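Local atomic coordinates of uncharacterized protein (Helicobacter pylori, PDB entry 4O5J), a protein that probably helps Helicobacter pylori adhere to host cells by binding sialic acid-bearing glycans through its extracellular adhesion domain. Residues N31-Q36 with S392-K397; A45-S50 with Q378-T383; L64-S69 with S355-R360; Q254-L259 with I298-D303; T289-Q294 with A363-A368. One frame throughout, in Å; residues are numbered along the deposited sequence.

Contact 1 of 5, residues N31-Q36 with S392-K397; sequences NEKYEQ and SEEISK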
# COMPACT_ATOMS: atom_id res chain seq x y z
N ASN A 31 19.74 44.41 -11.93
CA ASN A 31 18.60 43.48 -11.88
C ASN A 31 18.86 42.32 -10.98
O ASN A 31 17.93 41.87 -10.29
CB ASN A 31 18.18 42.98 -13.27
CG ASN A 31 17.30 43.99 -13.98
OD1 ASN A 31 16.63 44.82 -13.31
ND2 ASN A 31 17.31 43.96 -15.33
N GLU A 32 20.11 41.86 -10.94
CA GLU A 32 20.46 40.72 -10.09
C GLU A 32 20.32 41.10 -8.61
O GLU A 32 19.89 40.30 -7.79
CB GLU A 32 21.87 40.20 -10.39
CG GLU A 32 22.96 40.87 -9.52
CD GLU A 32 24.40 40.49 -9.86
OE1 GLU A 32 24.60 39.55 -10.67
OE2 GLU A 32 25.34 41.12 -9.31
N LYS A 33 20.68 42.33 -8.28
CA LYS A 33 20.57 42.78 -6.91
C LYS A 33 19.13 42.86 -6.46
O LYS A 33 18.81 42.52 -5.31
CB LYS A 33 21.29 44.09 -6.72
CG LYS A 33 22.78 43.90 -6.74
CD LYS A 33 23.49 45.11 -6.25
CE LYS A 33 24.95 44.75 -6.12
NZ LYS A 33 25.54 45.80 -5.28
N TYR A 34 18.26 43.28 -7.38
CA TYR A 34 16.82 43.32 -7.11
C TYR A 34 16.24 41.91 -6.92
O TYR A 34 15.41 41.69 -6.01
CB TYR A 34 16.08 44.06 -8.20
CG TYR A 34 16.07 45.54 -8.03
CD1 TYR A 34 15.11 46.15 -7.23
CD2 TYR A 34 17.03 46.34 -8.63
CE1 TYR A 34 15.09 47.54 -7.03
CE2 TYR A 34 17.01 47.74 -8.43
CZ TYR A 34 16.05 48.34 -7.65
OH TYR A 34 16.05 49.70 -7.48
N GLU A 35 16.69 40.96 -7.75
CA GLU A 35 16.26 39.56 -7.59
C GLU A 35 16.69 39.00 -6.26
O GLU A 35 15.93 38.29 -5.60
CB GLU A 35 16.81 38.68 -8.66
CG GLU A 35 16.06 38.81 -9.95
CD GLU A 35 16.76 38.15 -11.15
OE1 GLU A 35 16.06 37.90 -12.16
OE2 GLU A 35 17.98 37.89 -11.09
N GLN A 36 17.91 39.34 -5.87
CA GLN A 36 18.47 38.89 -4.63
C GLN A 36 17.69 39.50 -3.44
O GLN A 36 17.28 38.78 -2.54
CB GLN A 36 19.91 39.30 -4.60
CG GLN A 36 20.72 38.50 -3.66
CD GLN A 36 22.19 38.82 -3.85
OE1 GLN A 36 22.55 39.92 -4.28
NE2 GLN A 36 23.03 37.86 -3.54
N SER A 392 19.10 46.53 0.26
CA SER A 392 18.20 47.61 -0.09
C SER A 392 18.98 48.94 -0.05
O SER A 392 18.78 49.83 -0.91
CB SER A 392 17.01 47.64 0.85
OG SER A 392 16.10 48.67 0.48
N GLU A 393 19.84 49.08 0.95
CA GLU A 393 20.62 50.29 1.10
C GLU A 393 21.67 50.45 -0.01
O GLU A 393 21.86 51.59 -0.52
CB GLU A 393 21.25 50.34 2.46
CG GLU A 393 22.24 51.46 2.59
CD GLU A 393 22.65 51.66 4.03
OE1 GLU A 393 21.80 51.43 4.92
OE2 GLU A 393 23.80 52.04 4.28
N GLU A 394 22.34 49.33 -0.36
CA GLU A 394 23.30 49.34 -1.47
C GLU A 394 22.63 49.77 -2.78
O GLU A 394 23.16 50.62 -3.50
CB GLU A 394 23.86 47.96 -1.72
CG GLU A 394 24.65 47.47 -0.58
CD GLU A 394 25.02 46.03 -0.77
OE1 GLU A 394 25.09 45.28 0.25
OE2 GLU A 394 25.25 45.63 -1.96
N ILE A 395 21.47 49.18 -3.06
CA ILE A 395 20.70 49.49 -4.26
C ILE A 395 20.30 50.97 -4.29
O ILE A 395 20.36 51.62 -5.32
CB ILE A 395 19.43 48.65 -4.29
CG1 ILE A 395 19.82 47.19 -4.45
CG2 ILE A 395 18.52 49.10 -5.46
CD1 ILE A 395 18.60 46.33 -4.63
N SER A 396 19.93 51.50 -3.13
CA SER A 396 19.45 52.86 -2.99
C SER A 396 20.51 53.83 -3.41
O SER A 396 20.17 54.90 -3.95
CB SER A 396 19.07 53.14 -1.55
OG SER A 396 18.37 54.33 -1.47
N LYS A 397 21.78 53.46 -3.17
CA LYS A 397 22.93 54.32 -3.53
C LYS A 397 23.50 54.07 -4.94
O LYS A 397 24.45 54.73 -5.33
CB LYS A 397 24.06 54.18 -2.52
CG LYS A 397 23.69 54.52 -1.10
CD LYS A 397 24.79 54.19 -0.16
CE LYS A 397 24.24 54.26 1.25
NZ LYS A 397 25.32 54.02 2.22

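Contact 2 of 5, residues A45-S50 with Q378-T383; sequences ASLKQS and QAEIVT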
# COMPACT_ATOMS: atom_id res chain seq x y z
N ALA A 45 9.68 36.70 4.96
CA ALA A 45 8.23 36.48 5.07
C ALA A 45 7.92 35.04 5.51
O ALA A 45 7.04 34.82 6.33
CB ALA A 45 7.50 36.79 3.75
N SER A 46 8.61 34.05 4.95
CA SER A 46 8.22 32.65 5.25
C SER A 46 8.76 32.27 6.66
O SER A 46 8.06 31.62 7.42
CB SER A 46 8.61 31.65 4.17
OG SER A 46 9.96 31.48 4.26
N LEU A 47 9.97 32.71 6.98
CA LEU A 47 10.49 32.60 8.33
C LEU A 47 9.49 33.24 9.31
O LEU A 47 9.10 32.64 10.31
CB LEU A 47 11.85 33.25 8.44
CG LEU A 47 12.92 32.39 7.81
CD1 LEU A 47 14.23 33.12 7.78
CD2 LEU A 47 13.01 31.13 8.61
N LYS A 48 9.02 34.43 8.99
CA LYS A 48 8.08 35.13 9.86
C LYS A 48 6.82 34.25 10.07
O LYS A 48 6.33 34.06 11.19
CB LYS A 48 7.71 36.51 9.24
CG LYS A 48 6.84 37.39 10.09
CD LYS A 48 6.62 38.81 9.54
CE LYS A 48 7.83 39.75 9.54
NZ LYS A 48 7.41 41.21 9.43
N GLN A 49 6.26 33.75 8.97
CA GLN A 49 5.08 32.92 9.05
C GLN A 49 5.33 31.67 9.92
O GLN A 49 4.48 31.29 10.76
CB GLN A 49 4.61 32.51 7.65
CG GLN A 49 3.26 31.81 7.70
CD GLN A 49 2.18 32.69 8.34
OE1 GLN A 49 1.92 33.78 7.89
NE2 GLN A 49 1.53 32.21 9.35
N SER A 50 6.48 31.04 9.72
CA SER A 50 6.80 29.82 10.42
C SER A 50 6.90 30.07 11.91
O SER A 50 6.37 29.31 12.73
CB SER A 50 8.13 29.25 9.92
OG SER A 50 7.95 28.64 8.66
N GLN A 378 14.26 31.67 14.38
CA GLN A 378 14.40 32.96 15.02
C GLN A 378 15.75 33.54 14.75
O GLN A 378 15.87 34.78 14.56
CB GLN A 378 14.19 32.83 16.51
CG GLN A 378 12.75 32.96 16.90
CD GLN A 378 12.52 32.42 18.28
OE1 GLN A 378 13.37 31.70 18.83
NE2 GLN A 378 11.38 32.78 18.87
N ALA A 379 16.78 32.67 14.76
CA ALA A 379 18.15 33.14 14.44
C ALA A 379 18.29 33.46 12.95
O ALA A 379 18.97 34.39 12.55
CB ALA A 379 19.20 32.13 14.88
N GLU A 380 17.62 32.70 12.11
CA GLU A 380 17.84 32.84 10.69
C GLU A 380 17.16 34.12 10.14
O GLU A 380 17.72 34.81 9.30
CB GLU A 380 17.28 31.63 10.01
CG GLU A 380 17.96 31.27 8.74
CD GLU A 380 17.40 29.96 8.21
OE1 GLU A 380 17.53 29.67 7.01
OE2 GLU A 380 16.79 29.20 9.00
N ILE A 381 15.97 34.45 10.67
CA ILE A 381 15.25 35.61 10.25
C ILE A 381 16.05 36.88 10.55
O ILE A 381 15.99 37.84 9.75
CB ILE A 381 13.86 35.69 10.89
CG1 ILE A 381 12.97 36.68 10.10
CG2 ILE A 381 13.96 36.12 12.38
CD1 ILE A 381 11.48 36.50 10.30
N VAL A 382 16.78 36.92 11.66
CA VAL A 382 17.61 38.11 11.93
C VAL A 382 18.68 38.28 10.82
O VAL A 382 18.93 39.41 10.36
CB VAL A 382 18.29 38.03 13.31
CG1 VAL A 382 19.36 39.12 13.50
CG2 VAL A 382 17.23 38.12 14.39
N THR A 383 19.29 37.18 10.39
CA THR A 383 20.27 37.25 9.30
C THR A 383 19.66 37.67 7.96
O THR A 383 20.24 38.45 7.21
CB THR A 383 20.93 35.91 9.12
OG1 THR A 383 21.74 35.72 10.25
CG2 THR A 383 21.79 35.85 7.94

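Contact 3 of 5, residues L64-S69 with S355-R360; sequences LNYLKS and SYYGNR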
# COMPACT_ATOMS: atom_id res chain seq x y z
N LEU A 64 -2.01 18.88 16.11
CA LEU A 64 -1.75 17.67 16.91
C LEU A 64 -3.02 16.85 16.98
O LEU A 64 -3.00 15.64 16.79
CB LEU A 64 -1.28 18.03 18.32
CG LEU A 64 -1.00 16.83 19.22
CD1 LEU A 64 0.07 15.92 18.63
CD2 LEU A 64 -0.58 17.28 20.61
N ASN A 65 -4.14 17.52 17.22
CA ASN A 65 -5.40 16.81 17.28
C ASN A 65 -5.75 16.07 15.98
O ASN A 65 -6.32 14.98 16.02
CB ASN A 65 -6.53 17.72 17.71
CG ASN A 65 -7.87 16.98 17.74
OD1 ASN A 65 -8.65 17.02 16.80
ND2 ASN A 65 -8.11 16.25 18.82
N TYR A 66 -5.44 16.66 14.82
CA TYR A 66 -5.64 15.96 13.57
C TYR A 66 -4.73 14.70 13.48
O TYR A 66 -5.19 13.60 13.16
CB TYR A 66 -5.37 16.90 12.38
CG TYR A 66 -5.21 16.06 11.14
CD1 TYR A 66 -6.35 15.54 10.46
CD2 TYR A 66 -3.94 15.68 10.68
CE1 TYR A 66 -6.21 14.74 9.35
CE2 TYR A 66 -3.79 14.87 9.56
CZ TYR A 66 -4.91 14.40 8.91
OH TYR A 66 -4.75 13.58 7.81
N LEU A 67 -3.43 14.88 13.75
CA LEU A 67 -2.47 13.80 13.71
C LEU A 67 -2.96 12.63 14.57
O LEU A 67 -3.07 11.47 14.09
CB LEU A 67 -1.16 14.32 14.24
CG LEU A 67 -0.01 14.68 13.29
CD1 LEU A 67 -0.42 14.76 11.87
CD2 LEU A 67 0.72 15.93 13.71
N LYS A 68 -3.29 12.94 15.82
CA LYS A 68 -3.72 11.91 16.79
C LYS A 68 -5.01 11.28 16.37
O LYS A 68 -5.23 10.07 16.50
CB LYS A 68 -3.92 12.49 18.20
CG LYS A 68 -2.64 12.96 18.80
CD LYS A 68 -2.88 13.65 20.14
CE LYS A 68 -2.22 12.90 21.30
NZ LYS A 68 -3.01 11.74 21.62
N SER A 69 -5.90 12.10 15.83
CA SER A 69 -7.17 11.55 15.44
C SER A 69 -6.99 10.55 14.25
O SER A 69 -7.65 9.49 14.16
CB SER A 69 -8.08 12.71 15.14
OG SER A 69 -9.26 12.20 14.64
N SER A 355 -5.64 11.03 -1.16
CA SER A 355 -5.82 12.44 -1.50
C SER A 355 -6.41 13.21 -0.29
O SER A 355 -6.01 14.34 -0.00
CB SER A 355 -6.62 12.61 -2.79
OG SER A 355 -7.96 12.51 -2.48
N TYR A 356 -7.35 12.61 0.43
CA TYR A 356 -7.98 13.31 1.56
C TYR A 356 -7.01 13.56 2.70
O TYR A 356 -6.86 14.71 3.13
CB TYR A 356 -9.18 12.54 2.06
CG TYR A 356 -9.83 13.19 3.26
CD1 TYR A 356 -9.46 12.86 4.56
CD2 TYR A 356 -10.84 14.14 3.08
CE1 TYR A 356 -10.08 13.49 5.65
CE2 TYR A 356 -11.47 14.75 4.15
CZ TYR A 356 -11.08 14.43 5.42
OH TYR A 356 -11.72 15.07 6.42
N TYR A 357 -6.37 12.50 3.20
CA TYR A 357 -5.44 12.65 4.34
C TYR A 357 -4.09 13.21 3.95
O TYR A 357 -3.36 13.76 4.79
CB TYR A 357 -5.22 11.32 5.05
CG TYR A 357 -6.50 10.78 5.68
CD1 TYR A 357 -7.06 11.38 6.83
CD2 TYR A 357 -7.17 9.71 5.12
CE1 TYR A 357 -8.24 10.89 7.38
CE2 TYR A 357 -8.34 9.22 5.67
CZ TYR A 357 -8.85 9.81 6.79
OH TYR A 357 -9.97 9.33 7.31
N GLY A 358 -3.72 13.03 2.69
CA GLY A 358 -2.47 13.58 2.16
C GLY A 358 -2.41 15.08 2.34
O GLY A 358 -1.46 15.58 2.95
N ASN A 359 -3.41 15.82 1.84
CA ASN A 359 -3.50 17.27 2.11
C ASN A 359 -3.41 17.57 3.57
O ASN A 359 -2.63 18.41 3.98
CB ASN A 359 -4.77 17.93 1.58
CG ASN A 359 -4.79 17.90 0.10
OD1 ASN A 359 -3.74 17.77 -0.57
ND2 ASN A 359 -5.98 17.93 -0.46
N ARG A 360 -4.21 16.90 4.36
CA ARG A 360 -4.31 17.28 5.77
C ARG A 360 -3.01 16.99 6.52
O ARG A 360 -2.60 17.77 7.34
CB ARG A 360 -5.49 16.60 6.42
CG ARG A 360 -6.74 17.38 6.14
CD ARG A 360 -7.92 16.48 6.22
NE ARG A 360 -9.07 17.23 5.75
CZ ARG A 360 -9.46 17.30 4.47
NH1 ARG A 360 -8.81 16.61 3.48
NH2 ARG A 360 -10.52 18.06 4.21

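Contact 4 of 5, residues Q254-L259 with I298-D303; sequences QQAVTL and ISYAQD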
# COMPACT_ATOMS: atom_id res chain seq x y z
N GLN A 254 3.69 -4.33 5.00
CA GLN A 254 4.28 -4.75 6.29
C GLN A 254 5.01 -3.60 6.90
O GLN A 254 4.89 -3.34 8.11
CB GLN A 254 5.22 -5.93 6.18
CG GLN A 254 4.51 -7.21 5.77
CD GLN A 254 5.45 -8.34 5.33
OE1 GLN A 254 6.33 -8.13 4.47
NE2 GLN A 254 5.28 -9.56 5.91
N GLN A 255 5.71 -2.85 6.05
CA GLN A 255 6.45 -1.71 6.53
C GLN A 255 5.47 -0.64 7.06
O GLN A 255 5.66 -0.07 8.15
CB GLN A 255 7.33 -1.20 5.40
CG GLN A 255 8.33 -0.22 5.85
CD GLN A 255 9.18 -0.79 6.90
OE1 GLN A 255 9.50 -1.98 6.80
NE2 GLN A 255 9.56 0.01 7.96
N ALA A 256 4.40 -0.42 6.32
CA ALA A 256 3.37 0.55 6.72
C ALA A 256 2.72 0.15 8.07
O ALA A 256 2.43 1.01 8.91
CB ALA A 256 2.31 0.63 5.62
N VAL A 257 2.44 -1.14 8.25
CA VAL A 257 1.80 -1.62 9.46
C VAL A 257 2.69 -1.37 10.69
O VAL A 257 2.26 -0.76 11.69
CB VAL A 257 1.48 -3.11 9.36
CG1 VAL A 257 1.21 -3.67 10.75
CG2 VAL A 257 0.31 -3.35 8.41
N THR A 258 3.95 -1.77 10.60
CA THR A 258 4.91 -1.49 11.65
C THR A 258 4.95 -0.01 11.97
O THR A 258 4.99 0.40 13.13
CB THR A 258 6.31 -1.89 11.21
OG1 THR A 258 6.29 -3.27 10.90
CG2 THR A 258 7.37 -1.62 12.33
N LEU A 259 4.97 0.81 10.93
CA LEU A 259 5.09 2.26 11.17
C LEU A 259 3.78 2.77 11.82
O LEU A 259 3.84 3.62 12.70
CB LEU A 259 5.38 2.99 9.83
CG LEU A 259 5.75 4.44 9.91
CD1 LEU A 259 6.82 4.69 10.97
CD2 LEU A 259 6.22 4.92 8.54
N ILE A 298 0.92 7.46 4.82
CA ILE A 298 0.12 7.85 3.68
C ILE A 298 0.87 7.58 2.38
O ILE A 298 0.31 7.12 1.40
CB ILE A 298 -0.26 9.34 3.74
CG1 ILE A 298 -1.11 9.65 4.97
CG2 ILE A 298 -0.96 9.74 2.46
CD1 ILE A 298 -2.35 8.82 5.04
N SER A 299 2.16 7.85 2.40
CA SER A 299 2.95 7.69 1.24
C SER A 299 3.07 6.18 0.87
O SER A 299 3.05 5.83 -0.34
CB SER A 299 4.29 8.35 1.50
OG SER A 299 5.10 7.92 0.49
N TYR A 300 3.17 5.30 1.88
CA TYR A 300 3.17 3.86 1.60
C TYR A 300 1.85 3.46 0.98
O TYR A 300 1.81 2.61 0.08
CB TYR A 300 3.38 3.04 2.86
CG TYR A 300 4.83 2.95 3.33
CD1 TYR A 300 5.87 2.78 2.41
CD2 TYR A 300 5.14 3.01 4.68
CE1 TYR A 300 7.18 2.69 2.84
CE2 TYR A 300 6.45 2.92 5.12
CZ TYR A 300 7.45 2.75 4.22
OH TYR A 300 8.73 2.68 4.73
N ALA A 301 0.76 4.01 1.49
CA ALA A 301 -0.57 3.70 0.92
C ALA A 301 -0.60 4.18 -0.54
O ALA A 301 -1.11 3.50 -1.43
CB ALA A 301 -1.67 4.38 1.68
N GLN A 302 -0.02 5.34 -0.80
CA GLN A 302 0.04 5.81 -2.17
C GLN A 302 0.86 4.84 -3.03
O GLN A 302 0.46 4.55 -4.15
CB GLN A 302 0.58 7.21 -2.21
CG GLN A 302 0.84 7.68 -3.61
CD GLN A 302 1.05 9.12 -3.59
OE1 GLN A 302 0.11 9.88 -3.78
NE2 GLN A 302 2.26 9.53 -3.33
N ASP A 303 1.98 4.33 -2.50
CA ASP A 303 2.79 3.37 -3.25
C ASP A 303 1.93 2.18 -3.65
O ASP A 303 2.00 1.70 -4.79
CB ASP A 303 3.97 2.88 -2.42
CG ASP A 303 5.03 3.97 -2.16
OD1 ASP A 303 5.12 4.89 -2.99
OD2 ASP A 303 5.81 3.89 -1.14
O HOH W 1 9.36 2.69 7.32

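Contact 5 of 5, residues T289-Q294 with A363-A368; sequences TFAQNQ and AALSVA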
# COMPACT_ATOMS: atom_id res chain seq x y z
N THR A 289 8.57 14.21 14.42
CA THR A 289 8.72 12.82 14.08
C THR A 289 7.38 12.19 13.86
O THR A 289 7.19 11.44 12.90
CB THR A 289 9.40 12.08 15.23
OG1 THR A 289 10.64 12.71 15.47
CG2 THR A 289 9.65 10.63 14.89
N PHE A 290 6.44 12.47 14.74
CA PHE A 290 5.08 11.96 14.62
C PHE A 290 4.50 12.30 13.23
O PHE A 290 4.03 11.44 12.48
CB PHE A 290 4.23 12.59 15.72
CG PHE A 290 2.85 12.01 15.84
CD1 PHE A 290 2.60 10.69 15.52
CD2 PHE A 290 1.79 12.80 16.29
CE1 PHE A 290 1.32 10.15 15.64
CE2 PHE A 290 0.50 12.26 16.42
CZ PHE A 290 0.27 10.95 16.11
N ALA A 291 4.60 13.57 12.87
CA ALA A 291 4.04 14.07 11.59
C ALA A 291 4.78 13.48 10.38
O ALA A 291 4.12 12.99 9.45
CB ALA A 291 4.06 15.61 11.58
N GLN A 292 6.11 13.45 10.39
CA GLN A 292 6.83 12.77 9.30
C GLN A 292 6.38 11.36 9.15
O GLN A 292 6.08 10.91 8.02
CB GLN A 292 8.31 12.78 9.56
CG GLN A 292 8.90 14.15 9.44
CD GLN A 292 10.34 14.19 9.90
OE1 GLN A 292 11.26 13.91 9.15
NE2 GLN A 292 10.55 14.54 11.14
N ASN A 293 6.29 10.64 10.27
CA ASN A 293 5.93 9.19 10.19
C ASN A 293 4.55 9.01 9.60
O ASN A 293 4.35 8.10 8.78
CB ASN A 293 5.96 8.49 11.58
CG ASN A 293 7.35 8.31 12.10
OD1 ASN A 293 8.32 8.30 11.35
ND2 ASN A 293 7.47 8.17 13.39
N GLN A 294 3.61 9.86 10.00
CA GLN A 294 2.26 9.72 9.52
C GLN A 294 2.22 10.08 8.01
O GLN A 294 1.45 9.48 7.26
CB GLN A 294 1.30 10.62 10.28
CG GLN A 294 -0.16 10.33 9.92
CD GLN A 294 -1.10 11.02 10.91
OE1 GLN A 294 -1.79 12.02 10.58
NE2 GLN A 294 -1.13 10.50 12.16
N ALA A 363 -0.32 19.74 5.77
CA ALA A 363 -0.55 20.94 6.56
C ALA A 363 -0.13 20.70 8.03
O ALA A 363 0.54 21.53 8.63
CB ALA A 363 -2.02 21.40 6.45
N ALA A 364 -0.49 19.56 8.60
CA ALA A 364 -0.07 19.29 9.99
C ALA A 364 1.44 19.19 10.09
O ALA A 364 2.04 19.75 10.99
CB ALA A 364 -0.70 18.04 10.54
N LEU A 365 2.06 18.48 9.14
CA LEU A 365 3.51 18.32 9.10
C LEU A 365 4.20 19.69 9.05
O LEU A 365 5.25 19.93 9.70
CB LEU A 365 3.93 17.48 7.91
CG LEU A 365 5.44 17.43 7.69
CD1 LEU A 365 6.11 16.75 8.85
CD2 LEU A 365 5.69 16.66 6.42
N SER A 366 3.62 20.60 8.28
CA SER A 366 4.19 21.91 8.16
C SER A 366 4.29 22.67 9.51
O SER A 366 5.32 23.29 9.83
CB SER A 366 3.35 22.73 7.21
OG SER A 366 4.27 23.40 6.49
N VAL A 367 3.20 22.65 10.27
CA VAL A 367 3.17 23.28 11.57
C VAL A 367 4.16 22.57 12.50
O VAL A 367 4.89 23.22 13.26
CB VAL A 367 1.75 23.23 12.14
CG1 VAL A 367 1.70 23.81 13.57
CG2 VAL A 367 0.80 23.94 11.16
N ALA A 368 4.22 21.25 12.41
CA ALA A 368 5.14 20.49 13.28
C ALA A 368 6.59 20.87 12.98
O ALA A 368 7.40 21.04 13.90
CB ALA A 368 4.96 18.99 13.10

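Contact 1 of 5, residues N31-Q36 with S392-K397
I395 reaches across from helix 343-396 with two methyl groups, and both settle over the same face of the Y34 ring on helix 29-54. CD1 of I395 stands 4.1 Å from the ring centroid of Y34 and only 3° off the ring normal, a clean CH-pi contact. CG2 of I395 sits farther along the ring, above the phenol end, 3.2 Å from OH of Y34. With CG1 lying beside the backbone N (chi1 -66°) and CD1 extended beyond it, the branched side chain spreads its two methyls along the length of the tyrosine. Isoleucine suits the place because both branches find a partner, and CD1 also touches CB of K33 at 4.1 Å. K33 itself runs out as an almost fully extended chain and meets E394 at about a right angle. NZ of K33 comes within 3.3 Å of OE2 of E394, a salt bridge whose hydrogen bond is weak. The axes of the two segments run roughly antiparallel, 10.3 Å apart at closest, in the two-helix stem near the two ends of the modelled chain. A wide spacing, one buried isoleucine and a long ion pair imply that apolar packing on the tyrosine face probably contributes more here than the charges do.

Contact 2 of 5, residues A45-S50 with Q378-T383
L47 and I381 each lay a methyl group over the flat peptide unit of the opposite helix, and no aromatic ring takes part. CD1 of L47 stands almost directly above one face of the E380-I381 peptide, 3.6 Å from N of I381. In return, CD1 of I381 covers one face of the L47-K48 peptide, 3.5 Å from N of K48. Such nitrogens already point their hydrogens along their own helices, which lets a methyl settle against the backbone with no polar group to satisfy. I381 reaches that far because CG1 is anti to the backbone N (chi1 -163°) and the chain stays extended to CD1. Helices 29-54 and 343-396 pair here as an antiparallel two-helix stem leading to the rest of the adhesion domain, with 9.5 Å between the axes of the two segments. L47 and I381 form its apolar seam, CB of L47 meeting CD1 of I381 at 3.8 Å. Long polar chains flank this seam and lend it their aliphatic parts: CB of K48 lies 3.9 Å from CD1 of I381, while CB of E380 is 4.1 Å from CD1 of L47. One turn on, S50 is hydrogen-bonded to D370, and I51 also packs on I381.

Contact 3 of 5, residues L64-S69 with S355-R360
Y66 and R360 hold the nearest backbone positions of the two helical segments, yet their CA atoms are still 8.0 Å apart, so side chains must bridge the gap. This belongs to the helical bundle of the adhesion domain, where helix 57-76 packs beside the long helix 343-396 and helix 281-309 adjoins both. Y66 does the bridging: its ring swings out with CG anti to the backbone N (chi1 164°), and its far end rests against both Y357 and R360. CB of R360 lies 3.4 Å from CZ of Y66, approaching the ring obliquely. OH of Y66 comes to the edge of the Y357 ring, in its plane, 3.3 Å from CD1 of Y357. A tyrosine suits this role because it is long enough to span the gap and ends in a polar atom where the surroundings are only partly buried. F70 also meets the Y357 ring edge-to-face. R360 touches Y66 with the aliphatic root of its chain and turns its charged end back along its own helix. There CE2 of Y356 lies 3.2 Å above the guanidinium plane of R360, near its centre, and NH1 of R360 donates to O of Y356 at 2.7 Å, with an N-H...O angle of 147°.

Contact 4 of 5, residues Q254-L259 with I298-D303
Two first torsions bring Q255 and Y300 together: the tyrosine ring leaves with CG beside its backbone N (chi1 -79°), while CG of the glutamine stands anti to its own (chi1 -168°). The setting is an antiparallel helical hairpin within the bundle, helices 241-268 and 281-309 following each other in the chain with 9.5 Å between the axes of these segments. Y300 reaches across between them and carries most of the contact. At its base, CB of Y300 meets CB of A256 at 3.8 Å, and alanine suits this place because its small side chain lets the ring lie close to the backbone. Farther out, the L259 side chain crosses that of Y300 at about a right angle, CD2 of L259 lying 4.0 Å from CE2 of Y300. Q255 sets CG against the phenol, 3.1 Å from OH of Y300; a bend at chi2 then turns the amide 67° from the ring plane. A256 also touches I83 of helix 82-101. The ring's polar end and the amide are joined through a shared water, which lies in the plane of the Y300 ring at its edge, 2.7 Å from OH of Y300, and accepts from NE2 of Q255 at 2.8 Å.

Contact 5 of 5, residues T289-Q294 with A363-A368
A291 meets both L365 and A368 with its single methyl, just after F290, which packs instead on L67 and T71 of helix 57-76. CB of A291 lies 3.6 Å from CD1 of L365 and 3.8 Å from CB of A368. Alanine suits position 291, because the CA atoms of A291 and L365 are only 5.0 Å apart and its CB points straight at the other helix. L365 instead leaves to one side: with CG anti to the backbone N (chi1 172°) and a bend at chi2, it sends CD1 beside the alanine and on to the next residue. That residue, Q292, receives CD1 of L365 at 3.6 Å from its backbone N, while CG of Q292 touches the same methyl at 3.9 Å. Q292, an exposed residue, thus offers aliphatic cover while its amide lies beyond the contact. Q294, farther along, is buried and turns to another helix, where NE2 is hydrogen-bonded to the carbonyl oxygen of L67. Antiparallel helices whose segment axes come this close, through two alanines and a leucine and with helix 57-76 packed against both, are in keeping with the close packing of tetratricopeptide-repeat-like helical folds.

From the N terminus, helix 29-54 joins the C-terminal end of helix 343-396 at contact 1 and, about 20 Å away between centres, the same helix again at contact 2, whose loop nests inside that of contact 1. These two hold the paired helices of the stem together. Helix 57-76 follows and closes contact 3 on the same long helix, nested within contact 2. Contact 4, pairing helices 241-268 and 281-309, lies inside the loop of contact 3. Contact 5 returns helix 281-309 to helix 343-396; it nests within contacts 1 and 2 but crosses contacts 3 and 4. Contacts 3, 4 and 5 touch one another directly, through I298 against Y357 and L259 against N293 among others, uniting the bundle that the stem adjoins.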